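Local coordinates for succinylglutamate desuccinylase (PDB 1YW4), which probably hydrolyses N-succinyl-L-glutamate to succinate and L-glutamate with the help of one zinc ion per subunit, the last step of the AST pathway of arginine degradation, at residues V37-D42 with C82-M87; S48-C53 with E134-A139; K261-K266 with G318-I323; D277-F282 with L309-A314. All blocks are in the same frame, centred on the assembly; numbering follows the deposited sequence.

Contact 1: residues V37-D42 with C82-M87; sequences VELNGD and CRLLVM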
loop_
_atom_site.group_PDB
_atom_site.type_symbol
_atom_site.label_atom_id
_atom_site.label_comp_id
_atom_site.label_asym_id
_atom_site.label_seq_id
_atom_site.Cartn_x
_atom_site.Cartn_y
_atom_site.Cartn_z
ATOM N N VAL A 37 -23.907 30.867 7.711
ATOM C CA VAL A 37 -23.605 31.977 8.603
ATOM C C VAL A 37 -22.113 32.050 8.969
ATOM O O VAL A 37 -21.488 31.060 9.368
ATOM C CB VAL A 37 -24.495 31.907 9.903
ATOM C CG1 VAL A 37 -24.221 30.614 10.672
ATOM C CG2 VAL A 37 -24.245 33.137 10.784
ATOM N N GLU A 38 -21.553 33.241 8.798
ATOM C CA GLU A 38 -20.149 33.491 9.072
ATOM C C GLU A 38 -19.993 34.291 10.363
ATOM O O GLU A 38 -20.610 35.347 10.520
ATOM C CB GLU A 38 -19.556 34.276 7.905
ATOM C CG GLU A 38 -18.100 34.605 8.068
ATOM C CD GLU A 38 -17.668 35.697 7.118
ATOM O OE1 GLU A 38 -17.010 35.383 6.113
ATOM O OE2 GLU A 38 -18.003 36.870 7.380
ATOM N N LEU A 39 -19.167 33.790 11.279
ATOM C CA LEU A 39 -18.939 34.468 12.555
ATOM C C LEU A 39 -17.468 34.868 12.674
ATOM O O LEU A 39 -16.583 34.098 12.313
ATOM C CB LEU A 39 -19.333 33.558 13.745
ATOM C CG LEU A 39 -20.778 33.041 13.851
ATOM C CD1 LEU A 39 -20.951 31.856 12.908
ATOM C CD2 LEU A 39 -21.093 32.597 15.278
ATOM N N ASN A 40 -17.213 36.080 13.159
ATOM C CA ASN A 40 -15.841 36.574 13.334
ATOM C C ASN A 40 -15.058 36.535 12.019
ATOM O O ASN A 40 -13.836 36.350 12.006
ATOM C CB ASN A 40 -15.114 35.725 14.388
ATOM C CG ASN A 40 -13.864 36.403 14.936
ATOM O OD1 ASN A 40 -12.908 35.735 15.344
ATOM N ND2 ASN A 40 -13.872 37.730 14.960
ATOM N N GLY A 41 -15.771 36.712 10.912
ATOM C CA GLY A 41 -15.130 36.694 9.607
ATOM C C GLY A 41 -14.055 37.756 9.408
ATOM O O GLY A 41 -13.086 37.536 8.680
ATOM N N ASP A 42 -14.221 38.910 10.049
ATOM C CA ASP A 42 -13.253 39.992 9.920
ATOM C C ASP A 42 -11.958 39.775 10.702
ATOM O O ASP A 42 -11.068 40.625 10.672
ATOM C CB ASP A 42 -13.880 41.324 10.344
ATOM C CG ASP A 42 -15.046 41.715 9.473
ATOM O OD1 ASP A 42 -15.118 41.229 8.328
ATOM O OD2 ASP A 42 -15.890 42.515 9.921
ATOM N N CYS A 82 -11.513 32.316 15.773
ATOM C CA CYS A 82 -11.201 31.884 14.418
ATOM C C CYS A 82 -12.258 32.440 13.478
ATOM O O CYS A 82 -13.323 32.874 13.911
ATOM C CB CYS A 82 -11.251 30.359 14.282
ATOM S SG CYS A 82 -10.374 29.374 15.491
ATOM N N ARG A 83 -11.951 32.429 12.187
ATOM C CA ARG A 83 -12.918 32.849 11.185
ATOM C C ARG A 83 -13.744 31.576 11.032
ATOM O O ARG A 83 -13.215 30.548 10.624
ATOM C CB ARG A 83 -12.236 33.169 9.862
ATOM C CG ARG A 83 -11.387 34.426 9.879
ATOM C CD ARG A 83 -10.802 34.692 8.508
ATOM N NE ARG A 83 -11.807 35.119 7.532
ATOM C CZ ARG A 83 -12.021 34.512 6.366
ATOM N NH1 ARG A 83 -12.935 34.978 5.539
ATOM N NH2 ARG A 83 -11.332 33.429 6.035
ATOM N N LEU A 84 -15.029 31.648 11.360
ATOM C CA LEU A 84 -15.904 30.487 11.290
ATOM C C LEU A 84 -17.074 30.616 10.321
ATOM O O LEU A 84 -17.840 31.578 10.372
ATOM C CB LEU A 84 -16.456 30.187 12.689
ATOM C CG LEU A 84 -17.589 29.163 12.844
ATOM C CD1 LEU A 84 -17.098 27.803 12.385
ATOM C CD2 LEU A 84 -18.062 29.092 14.293
ATOM N N LEU A 85 -17.212 29.635 9.443
ATOM C CA LEU A 85 -18.340 29.604 8.524
ATOM C C LEU A 85 -19.099 28.298 8.778
ATOM O O LEU A 85 -18.537 27.219 8.645
ATOM C CB LEU A 85 -17.868 29.643 7.077
ATOM C CG LEU A 85 -18.972 29.487 6.021
ATOM C CD1 LEU A 85 -20.085 30.514 6.230
ATOM C CD2 LEU A 85 -18.355 29.661 4.639
ATOM N N VAL A 86 -20.364 28.407 9.171
ATOM C CA VAL A 86 -21.196 27.236 9.410
ATOM C C VAL A 86 -22.190 27.100 8.261
ATOM O O VAL A 86 -22.824 28.080 7.851
ATOM C CB VAL A 86 -21.998 27.344 10.725
ATOM C CG1 VAL A 86 -22.954 26.164 10.848
ATOM C CG2 VAL A 86 -21.044 27.359 11.926
HETATM N N MSE A 87 -22.303 25.881 7.746
HETATM C CA MSE A 87 -23.227 25.597 6.666
HETATM C C MSE A 87 -24.184 24.452 6.976
HETATM O O MSE A 87 -23.756 23.328 7.227
HETATM C CB MSE A 87 -22.478 25.223 5.395
HETATM C CG MSE A 87 -21.687 26.318 4.759
HETATM SE SE MSE A 87 -20.850 25.680 3.156
HETATM C CE MSE A 87 -20.898 27.246 2.077
HETATM O O HOH W 1 -15.004 36.843 5.459
#
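The Arg83 guanidinium takes Gly41 O at its edge, exactly in its plane, NE donating a hydrogen bond of 3.0 Å to that oxygen. The donor also lies in the carbonyl plane of Gly41 and on a lone pair (C=O...N angle 136°). A bend at chi3 (71°) brings NE to that oxygen. A water molecule also sits at the edge of the group, in its plane, accepting from Arg83 NH1 and donating to Glu38 OE1 at 2.6 Å. The carboxylate itself approaches obliquely, its plane 64° from the guanidinium, with Glu38 OE1 4.1 Å from Arg83 NH1 and no N-H aimed at it. Arg83 NH2 bonds to Ser48 OG and Phe135 O, and Phe135 makes a cation-pi contact with the group.

Behind this polar end, strands 37-39 and 83-87 run antiparallel. Val37 with Val86 and Leu39 with Leu84 are hydrogen-bonded pairs; the shortest bond is Leu39 N to Leu84 O, 2.7 Å. Glu38 and Leu85 form the non-hydrogen-bonded pair between them. On the face carrying Val37 and Leu39, Val37 CG1 lies 4.0 Å from Val86 CB, and helix 61-75 packs against Leu39 and Val86.

Chemically, the buried cation is fixed in rotation by neutral oxygens, while the nearby carboxylate, coupled through water, probably helps to stabilise its charge.

Contact 2: residues S48-C53 with E134-A139; sequences SVLLSC and EFFAGA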
loop_
_atom_site.group_PDB
_atom_site.type_symbol
_atom_site.label_atom_id
_atom_site.label_comp_id
_atom_site.label_asym_id
_atom_site.label_seq_id
_atom_site.Cartn_x
_atom_site.Cartn_y
_atom_site.Cartn_z
ATOM N N SER A 48 -9.007 29.791 9.770
ATOM C CA SER A 48 -10.340 29.773 9.187
ATOM C C SER A 48 -10.932 28.377 9.241
ATOM O O SER A 48 -10.341 27.418 8.749
ATOM C CB SER A 48 -10.279 30.268 7.748
ATOM O OG SER A 48 -9.886 31.635 7.715
ATOM N N VAL A 49 -12.112 28.271 9.837
ATOM C CA VAL A 49 -12.762 26.982 9.982
ATOM C C VAL A 49 -14.109 26.903 9.286
ATOM O O VAL A 49 -14.954 27.765 9.469
ATOM C CB VAL A 49 -12.922 26.636 11.481
ATOM C CG1 VAL A 49 -13.696 25.341 11.652
ATOM C CG2 VAL A 49 -11.538 26.503 12.121
ATOM N N LEU A 50 -14.285 25.870 8.464
ATOM C CA LEU A 50 -15.542 25.643 7.759
ATOM C C LEU A 50 -16.161 24.366 8.313
ATOM O O LEU A 50 -15.558 23.298 8.229
ATOM C CB LEU A 50 -15.304 25.473 6.253
ATOM C CG LEU A 50 -16.524 25.017 5.436
ATOM C CD1 LEU A 50 -17.664 25.994 5.652
ATOM C CD2 LEU A 50 -16.173 24.926 3.949
ATOM N N LEU A 51 -17.341 24.479 8.909
ATOM C CA LEU A 51 -18.035 23.309 9.425
ATOM C C LEU A 51 -19.327 23.166 8.624
ATOM O O LEU A 51 -20.180 24.055 8.628
ATOM C CB LEU A 51 -18.389 23.470 10.903
ATOM C CG LEU A 51 -17.265 23.762 11.917
ATOM C CD1 LEU A 51 -17.878 23.839 13.319
ATOM C CD2 LEU A 51 -16.198 22.680 11.860
ATOM N N SER A 52 -19.460 22.056 7.921
ATOM C CA SER A 52 -20.673 21.834 7.165
ATOM C C SER A 52 -21.348 20.598 7.747
ATOM O O SER A 52 -20.683 19.638 8.142
ATOM C CB SER A 52 -20.356 21.659 5.675
ATOM O OG SER A 52 -19.433 20.612 5.450
ATOM N N CYS A 53 -22.672 20.649 7.849
ATOM C CA CYS A 53 -23.438 19.533 8.386
ATOM C C CYS A 53 -24.759 19.478 7.650
ATOM O O CYS A 53 -25.136 20.438 6.986
ATOM C CB CYS A 53 -23.686 19.720 9.886
ATOM S SG CYS A 53 -24.519 21.252 10.337
ATOM N N GLU A 134 -14.940 31.663 -1.586
ATOM C CA GLU A 134 -14.738 33.054 -1.192
ATOM C C GLU A 134 -14.290 33.148 0.263
ATOM O O GLU A 134 -13.490 34.008 0.625
ATOM C CB GLU A 134 -16.020 33.864 -1.408
ATOM C CG GLU A 134 -16.522 33.825 -2.845
ATOM C CD GLU A 134 -17.803 34.630 -3.048
ATOM O OE1 GLU A 134 -18.590 34.764 -2.084
ATOM O OE2 GLU A 134 -18.030 35.118 -4.177
ATOM N N PHE A 135 -14.804 32.249 1.095
ATOM C CA PHE A 135 -14.436 32.228 2.501
ATOM C C PHE A 135 -12.959 31.905 2.684
ATOM O O PHE A 135 -12.247 32.586 3.423
ATOM C CB PHE A 135 -15.251 31.173 3.249
ATOM C CG PHE A 135 -14.877 31.033 4.697
ATOM C CD1 PHE A 135 -15.169 32.047 5.601
ATOM C CD2 PHE A 135 -14.279 29.866 5.167
ATOM C CE1 PHE A 135 -14.882 31.902 6.955
ATOM C CE2 PHE A 135 -13.985 29.706 6.519
ATOM C CZ PHE A 135 -14.291 30.730 7.416
ATOM N N PHE A 136 -12.499 30.852 2.025
ATOM C CA PHE A 136 -11.112 30.468 2.179
ATOM C C PHE A 136 -10.133 31.377 1.457
ATOM O O PHE A 136 -8.965 31.460 1.835
ATOM C CB PHE A 136 -10.905 29.020 1.748
ATOM C CG PHE A 136 -11.363 28.015 2.770
ATOM C CD1 PHE A 136 -10.892 28.065 4.082
ATOM C CD2 PHE A 136 -12.240 26.999 2.411
ATOM C CE1 PHE A 136 -11.285 27.117 5.019
ATOM C CE2 PHE A 136 -12.636 26.048 3.340
ATOM C CZ PHE A 136 -12.161 26.105 4.645
ATOM N N ALA A 137 -10.603 32.063 0.425
ATOM C CA ALA A 137 -9.736 32.962 -0.322
ATOM C C ALA A 137 -9.253 34.088 0.598
ATOM O O ALA A 137 -8.164 34.634 0.406
ATOM C CB ALA A 137 -10.491 33.534 -1.521
ATOM N N GLY A 138 -10.066 34.420 1.597
ATOM C CA GLY A 138 -9.716 35.476 2.532
ATOM C C GLY A 138 -8.891 34.993 3.706
ATOM O O GLY A 138 -8.462 35.782 4.548
ATOM N N ALA A 139 -8.654 33.689 3.762
ATOM C CA ALA A 139 -7.883 33.104 4.851
ATOM C C ALA A 139 -6.391 33.425 4.753
ATOM O O ALA A 139 -5.798 33.347 3.679
ATOM C CB ALA A 139 -8.088 31.596 4.872
#
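Ser48, Phe135 and Phe136 carry this contact, in which strand 48-53 meets the C-terminal end of helix 120-137 without a direct hydrogen bond between the two segments. Ser48 reaches the helix end through its CB, 3.9 Å from Phe135 CE2, and through OG, which rests 3.4 Å from Ala139 CB. With OG beside the backbone N (chi1 -65°), the hydroxyl lies next to that methyl, while its polar partner is Arg83. Ala139 follows the last turn, its N bonded back to Phe136 O.

Phe135 directs its ring at the strand backbone: CE2 and CZ each come within 3.7 Å of Val49 O, an oblique approach. CG anti to the backbone N (chi1 177°) sends the ring from the helix toward the strand, where Leu85 also meets it.

Phe136 brings its far end to the next residue whose CB points toward the helix, Leu50. Its CZ is 3.6 Å from Leu50 CB and its CE2 3.8 Å from Leu50 CD2, the two side chains crossing at about a right angle. Ser48 O stands at the ring's edge, 3.9 Å from Phe136 CE1, and Phe135 CD2 lies over the centre of one face, so the consecutive rings also pack on each other.

The same side of the strand thus offers Ser48 and Leu50 to a pair of helix phenylalanines. This is helix-on-sheet packing in the alpha/beta catalytic domain of the AspA/AstE family, related to the zinc carboxypeptidases, where strand 48-53 runs between parallel neighbours 83-88 and 143-151.

Contact 3: residues K261-K266 with G318-I323; sequences KYDLVK and GLRAGI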
loop_
_atom_site.group_PDB
_atom_site.type_symbol
_atom_site.label_atom_id
_atom_site.label_comp_id
_atom_site.label_asym_id
_atom_site.label_seq_id
_atom_site.Cartn_x
_atom_site.Cartn_y
_atom_site.Cartn_z
ATOM N N LYS A 261 -8.742 -0.859 -2.689
ATOM C CA LYS A 261 -7.898 -1.824 -3.380
ATOM C C LYS A 261 -8.529 -2.075 -4.748
ATOM O O LYS A 261 -7.852 -2.024 -5.772
ATOM C CB LYS A 261 -7.816 -3.129 -2.585
ATOM C CG LYS A 261 -6.898 -4.184 -3.186
ATOM C CD LYS A 261 -6.855 -5.435 -2.320
ATOM C CE LYS A 261 -6.041 -6.548 -2.976
ATOM N NZ LYS A 261 -6.047 -7.806 -2.164
ATOM N N TYR A 262 -9.833 -2.339 -4.748
ATOM C CA TYR A 262 -10.590 -2.583 -5.974
ATOM C C TYR A 262 -12.090 -2.563 -5.671
ATOM O O TYR A 262 -12.504 -2.798 -4.534
ATOM C CB TYR A 262 -10.217 -3.935 -6.598
ATOM C CG TYR A 262 -10.558 -5.144 -5.747
ATOM C CD1 TYR A 262 -9.672 -5.607 -4.773
ATOM C CD2 TYR A 262 -11.766 -5.827 -5.922
ATOM C CE1 TYR A 262 -9.974 -6.723 -3.992
ATOM C CE2 TYR A 262 -12.082 -6.944 -5.144
ATOM C CZ TYR A 262 -11.177 -7.385 -4.182
ATOM O OH TYR A 262 -11.468 -8.490 -3.411
ATOM N N ASP A 263 -12.901 -2.283 -6.688
ATOM C CA ASP A 263 -14.348 -2.241 -6.506
ATOM C C ASP A 263 -14.987 -3.563 -6.906
ATOM O O ASP A 263 -14.487 -4.274 -7.781
ATOM C CB ASP A 263 -14.975 -1.121 -7.338
ATOM C CG ASP A 263 -14.371 0.233 -7.046
ATOM O OD1 ASP A 263 -14.101 0.528 -5.864
ATOM O OD2 ASP A 263 -14.180 1.011 -8.001
ATOM N N LEU A 264 -16.097 -3.891 -6.253
ATOM C CA LEU A 264 -16.826 -5.119 -6.545
ATOM C C LEU A 264 -17.818 -4.836 -7.661
ATOM O O LEU A 264 -18.979 -4.530 -7.398
ATOM C CB LEU A 264 -17.579 -5.595 -5.302
ATOM C CG LEU A 264 -16.725 -6.053 -4.121
ATOM C CD1 LEU A 264 -17.604 -6.269 -2.905
ATOM C CD2 LEU A 264 -15.989 -7.336 -4.499
ATOM N N VAL A 265 -17.354 -4.929 -8.904
ATOM C CA VAL A 265 -18.203 -4.678 -10.063
ATOM C C VAL A 265 -19.323 -5.715 -10.132
ATOM O O VAL A 265 -19.068 -6.917 -10.133
ATOM C CB VAL A 265 -17.383 -4.734 -11.379
ATOM C CG1 VAL A 265 -18.279 -4.416 -12.567
ATOM C CG2 VAL A 265 -16.220 -3.759 -11.312
ATOM N N LYS A 266 -20.565 -5.248 -10.186
ATOM C CA LYS A 266 -21.698 -6.159 -10.256
ATOM C C LYS A 266 -22.329 -6.256 -11.644
ATOM O O LYS A 266 -22.521 -5.254 -12.334
ATOM C CB LYS A 266 -22.761 -5.764 -9.225
ATOM C CG LYS A 266 -22.699 -6.568 -7.923
ATOM C CD LYS A 266 -21.311 -6.536 -7.283
ATOM C CE LYS A 266 -21.293 -7.268 -5.945
ATOM N NZ LYS A 266 -21.623 -8.713 -6.081
ATOM N N GLY A 318 -24.312 -2.040 -13.542
ATOM C CA GLY A 318 -23.094 -2.278 -14.286
ATOM C C GLY A 318 -22.028 -1.541 -13.504
ATOM O O GLY A 318 -20.869 -1.449 -13.907
ATOM N N LEU A 319 -22.454 -1.008 -12.363
ATOM C CA LEU A 319 -21.593 -0.256 -11.461
ATOM C C LEU A 319 -21.079 -1.180 -10.365
ATOM O O LEU A 319 -21.211 -2.401 -10.456
ATOM C CB LEU A 319 -22.386 0.883 -10.824
ATOM C CG LEU A 319 -23.212 1.764 -11.760
ATOM C CD1 LEU A 319 -24.240 2.524 -10.940
ATOM C CD2 LEU A 319 -22.310 2.712 -12.537
ATOM N N ARG A 320 -20.508 -0.587 -9.322
ATOM C CA ARG A 320 -19.971 -1.350 -8.206
ATOM C C ARG A 320 -20.990 -1.454 -7.077
ATOM O O ARG A 320 -21.842 -0.581 -6.912
ATOM C CB ARG A 320 -18.689 -0.697 -7.681
ATOM C CG ARG A 320 -18.896 0.631 -6.974
ATOM C CD ARG A 320 -17.567 1.206 -6.500
ATOM N NE ARG A 320 -17.734 2.418 -5.703
ATOM C CZ ARG A 320 -18.327 2.460 -4.513
ATOM N NH1 ARG A 320 -18.815 1.352 -3.972
ATOM N NH2 ARG A 320 -18.433 3.611 -3.860
ATOM N N ALA A 321 -20.894 -2.532 -6.305
ATOM C CA ALA A 321 -21.802 -2.768 -5.194
ATOM C C ALA A 321 -21.029 -2.846 -3.885
ATOM O O ALA A 321 -21.468 -3.478 -2.924
ATOM C CB ALA A 321 -22.568 -4.058 -5.422
ATOM N N GLY A 322 -19.873 -2.194 -3.853
ATOM C CA GLY A 322 -19.055 -2.207 -2.658
ATOM C C GLY A 322 -17.593 -2.014 -2.993
ATOM O O GLY A 322 -17.185 -2.163 -4.145
ATOM N N ILE A 323 -16.799 -1.675 -1.984
ATOM C CA ILE A 323 -15.376 -1.467 -2.186
ATOM C C ILE A 323 -14.527 -2.228 -1.172
ATOM O O ILE A 323 -14.800 -2.215 0.032
ATOM C CB ILE A 323 -15.008 0.031 -2.112
ATOM C CG1 ILE A 323 -15.415 0.609 -0.758
ATOM C CG2 ILE A 323 -15.694 0.794 -3.237
ATOM C CD1 ILE A 323 -15.022 2.068 -0.574
#
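Segments 261-266 and 318-323 pair antiparallel, but their register slips by one residue between Asp263-Ile323 and Val265-Arg320, both non-hydrogen-bonded pairs: a beta bulge. Leu264 lies at the slip, as the centre of an inverse gamma turn. Its N donates to Gly322 O at 2.9 Å, almost straight (177°), and its O accepts from Ala321 N at 3.0 Å. Two residues on, Lys266 N donates to Leu319 O. The chain turns a corner at Ala321, and Gly322 follows with a strongly positive phi, at which a CB would be jammed against the preceding carbonyl O; the conformation calls for glycine.

Among the side chains, Asp263 and Arg320 meet through carbon, Asp263 CG lying 3.4 Å from Arg320 CD. Arg320 CG sits between its backbone N and carbonyl carbon (chi1 70°), and the extended chain slants across Asp263. The charges are near but unaligned: Asp263 OD1 stays 4.1 Å from Arg320 NE, well out of the guanidinium plane. Ile323 CG2 lies over one face of that guanidinium, offset toward its rim. Beyond the bulge along the chain, Lys266, bent at chi2 and chi4, lies over the Ala321 methyl, with Lys266 CD 3.3 Å from Ala321 CB, a tight approach.

Main-chain bonds therefore supply the directional grip across the corner, whereas the exposed Asp263 and Arg320 probably contribute a weaker, unaligned electrostatic attraction, and the aliphatic part of Lys266 closes over the buried alanine.

Contact 4: residues D277-F282 with L309-A314; sequences DSVENF and LFPNPA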
loop_
_atom_site.group_PDB
_atom_site.type_symbol
_atom_site.label_atom_id
_atom_site.label_comp_id
_atom_site.label_asym_id
_atom_site.label_seq_id
_atom_site.Cartn_x
_atom_site.Cartn_y
_atom_site.Cartn_z
ATOM N N ASP A 277 -26.876 -8.479 5.075
ATOM C CA ASP A 277 -27.329 -7.192 4.559
ATOM C C ASP A 277 -26.951 -6.042 5.486
ATOM O O ASP A 277 -26.834 -4.898 5.052
ATOM C CB ASP A 277 -28.846 -7.207 4.363
ATOM C CG ASP A 277 -29.341 -6.014 3.572
ATOM O OD1 ASP A 277 -29.095 -5.968 2.345
ATOM O OD2 ASP A 277 -29.973 -5.118 4.172
ATOM N N SER A 278 -26.761 -6.354 6.763
ATOM C CA SER A 278 -26.403 -5.346 7.753
ATOM C C SER A 278 -24.918 -5.366 8.110
ATOM O O SER A 278 -24.525 -4.832 9.147
ATOM C CB SER A 278 -27.214 -5.560 9.030
ATOM O OG SER A 278 -26.791 -6.743 9.693
ATOM N N VAL A 279 -24.093 -5.985 7.269
ATOM C CA VAL A 279 -22.656 -6.048 7.544
ATOM C C VAL A 279 -22.089 -4.649 7.798
ATOM O O VAL A 279 -22.368 -3.712 7.050
ATOM C CB VAL A 279 -21.882 -6.712 6.367
ATOM C CG1 VAL A 279 -22.079 -5.919 5.089
ATOM C CG2 VAL A 279 -20.402 -6.817 6.711
ATOM N N GLU A 280 -21.299 -4.510 8.859
ATOM C CA GLU A 280 -20.707 -3.218 9.210
ATOM C C GLU A 280 -19.573 -2.819 8.275
ATOM O O GLU A 280 -18.906 -3.674 7.690
ATOM C CB GLU A 280 -20.175 -3.246 10.648
ATOM C CG GLU A 280 -21.254 -3.281 11.720
ATOM C CD GLU A 280 -20.691 -3.309 13.129
ATOM O OE1 GLU A 280 -21.491 -3.217 14.083
ATOM O OE2 GLU A 280 -19.457 -3.424 13.290
ATOM N N ASN A 281 -19.356 -1.513 8.138
ATOM C CA ASN A 281 -18.277 -1.025 7.293
ATOM C C ASN A 281 -16.948 -1.392 7.943
ATOM O O ASN A 281 -16.841 -1.456 9.172
ATOM C CB ASN A 281 -18.336 0.499 7.124
ATOM C CG ASN A 281 -19.425 0.944 6.172
ATOM O OD1 ASN A 281 -19.510 0.462 5.039
ATOM N ND2 ASN A 281 -20.263 1.882 6.623
ATOM N N PHE A 282 -15.947 -1.620 7.100
ATOM C CA PHE A 282 -14.597 -1.985 7.523
ATOM C C PHE A 282 -14.530 -3.391 8.098
ATOM O O PHE A 282 -13.592 -3.731 8.817
ATOM C CB PHE A 282 -14.061 -0.967 8.534
ATOM C CG PHE A 282 -13.791 0.389 7.940
ATOM C CD1 PHE A 282 -12.748 0.575 7.033
ATOM C CD2 PHE A 282 -14.586 1.481 8.280
ATOM C CE1 PHE A 282 -12.504 1.833 6.472
ATOM C CE2 PHE A 282 -14.350 2.739 7.727
ATOM C CZ PHE A 282 -13.309 2.918 6.823
ATOM N N LEU A 309 -16.165 -2.087 2.487
ATOM C CA LEU A 309 -16.599 -0.742 2.831
ATOM C C LEU A 309 -17.739 -0.309 1.916
ATOM O O LEU A 309 -17.692 -0.533 0.709
ATOM C CB LEU A 309 -15.420 0.227 2.715
ATOM C CG LEU A 309 -15.672 1.679 3.124
ATOM C CD1 LEU A 309 -16.138 1.737 4.577
ATOM C CD2 LEU A 309 -14.390 2.488 2.950
ATOM N N PHE A 310 -18.770 0.286 2.509
ATOM C CA PHE A 310 -19.939 0.766 1.774
ATOM C C PHE A 310 -20.588 -0.274 0.855
ATOM O O PHE A 310 -20.838 -0.008 -0.317
ATOM C CB PHE A 310 -19.557 2.005 0.962
ATOM C CG PHE A 310 -18.980 3.109 1.794
ATOM C CD1 PHE A 310 -17.940 3.893 1.308
ATOM C CD2 PHE A 310 -19.472 3.363 3.070
ATOM C CE1 PHE A 310 -17.391 4.912 2.084
ATOM C CE2 PHE A 310 -18.936 4.376 3.855
ATOM C CZ PHE A 310 -17.889 5.154 3.362
ATOM N N PRO A 311 -20.878 -1.473 1.379
ATOM C CA PRO A 311 -21.504 -2.515 0.556
ATOM C C PRO A 311 -22.927 -2.134 0.128
ATOM O O PRO A 311 -23.706 -1.626 0.935
ATOM C CB PRO A 311 -21.490 -3.728 1.478
ATOM C CG PRO A 311 -21.701 -3.103 2.824
ATOM C CD PRO A 311 -20.744 -1.921 2.777
ATOM N N ASN A 312 -23.263 -2.384 -1.133
ATOM C CA ASN A 312 -24.595 -2.066 -1.642
ATOM C C ASN A 312 -24.930 -2.985 -2.813
ATOM O O ASN A 312 -24.849 -2.582 -3.976
ATOM C CB ASN A 312 -24.664 -0.606 -2.107
ATOM C CG ASN A 312 -26.094 -0.120 -2.306
ATOM O OD1 ASN A 312 -26.957 -0.863 -2.773
ATOM N ND2 ASN A 312 -26.345 1.139 -1.957
ATOM N N PRO A 313 -25.313 -4.235 -2.519
ATOM C CA PRO A 313 -25.662 -5.228 -3.539
ATOM C C PRO A 313 -27.003 -4.973 -4.236
ATOM O O PRO A 313 -27.373 -5.692 -5.164
ATOM C CB PRO A 313 -25.664 -6.530 -2.751
ATOM C CG PRO A 313 -26.195 -6.092 -1.427
ATOM C CD PRO A 313 -25.424 -4.814 -1.167
ATOM N N ALA A 314 -27.719 -3.945 -3.790
ATOM C CA ALA A 314 -29.018 -3.607 -4.361
ATOM C C ALA A 314 -28.911 -2.962 -5.739
ATOM O O ALA A 314 -29.778 -3.157 -6.589
ATOM C CB ALA A 314 -29.773 -2.681 -3.416
#
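Asn281 can be followed outward from CB, which rests 3.6 Å from Leu309 CD1. The same methyl also touches Asn281 CG. With CG beside the backbone N, Asn281 OD1 arrives at Phe310 N and accepts a 2.6 Å hydrogen bond, N-H...O angle 151°, the donor tilted 27° from the amide carbonyl plane. OD1 also touches Pro311 CD at 3.5 Å. The other branch, ND2, runs past the Phe310 ring, 3.9 Å from Phe310 CD2, with amide and ring planes 79° apart.

The pairing belongs to the barrel-sandwich hybrid domain and joins the loop before strand 283-284 to the end of strand 307-309 and the loop after it. Phe310 lies near the active site, its side chain about 8 Å from the zinc ion and about 6 Å from that of Glu214, predicted to be catalytic (nearest atoms in both cases).

On one flank Leu309 CD1 sits over a face of the Phe282 ring, a CH-pi contact 3.8 Å from the centroid and close to the ring normal; Phe157 and Phe160 meet this ring edge-to-face. Toward the start of the loop, Val279 CG1 packs 3.6 Å from Pro311 CG.

How the contacts relate
Contacts 1 and 2 belong to neighbouring strands of one sheet, 83-88 and 48-53, their centres 7 Å apart; Arg83 O to Val49 N is a probable hydrogen bond between them. Contacts 3 and 4 lie on the opposite side of the chain's centre, in the hybrid domain, with contact 4 nested inside the loop that contact 3 closes. There Ala321 O to Asn312 N and Ile323 O to Leu309 N, each 2.8 Å, are probable hydrogen bonds. Contacts 1, 2 and 4 are buried, contact 3 only partly. Backbone pairing dominates contacts 1 and 3, aromatic packing contact 2, and a side-chain-to-backbone bond contact 4, whose Phe310 lies near the zinc ion.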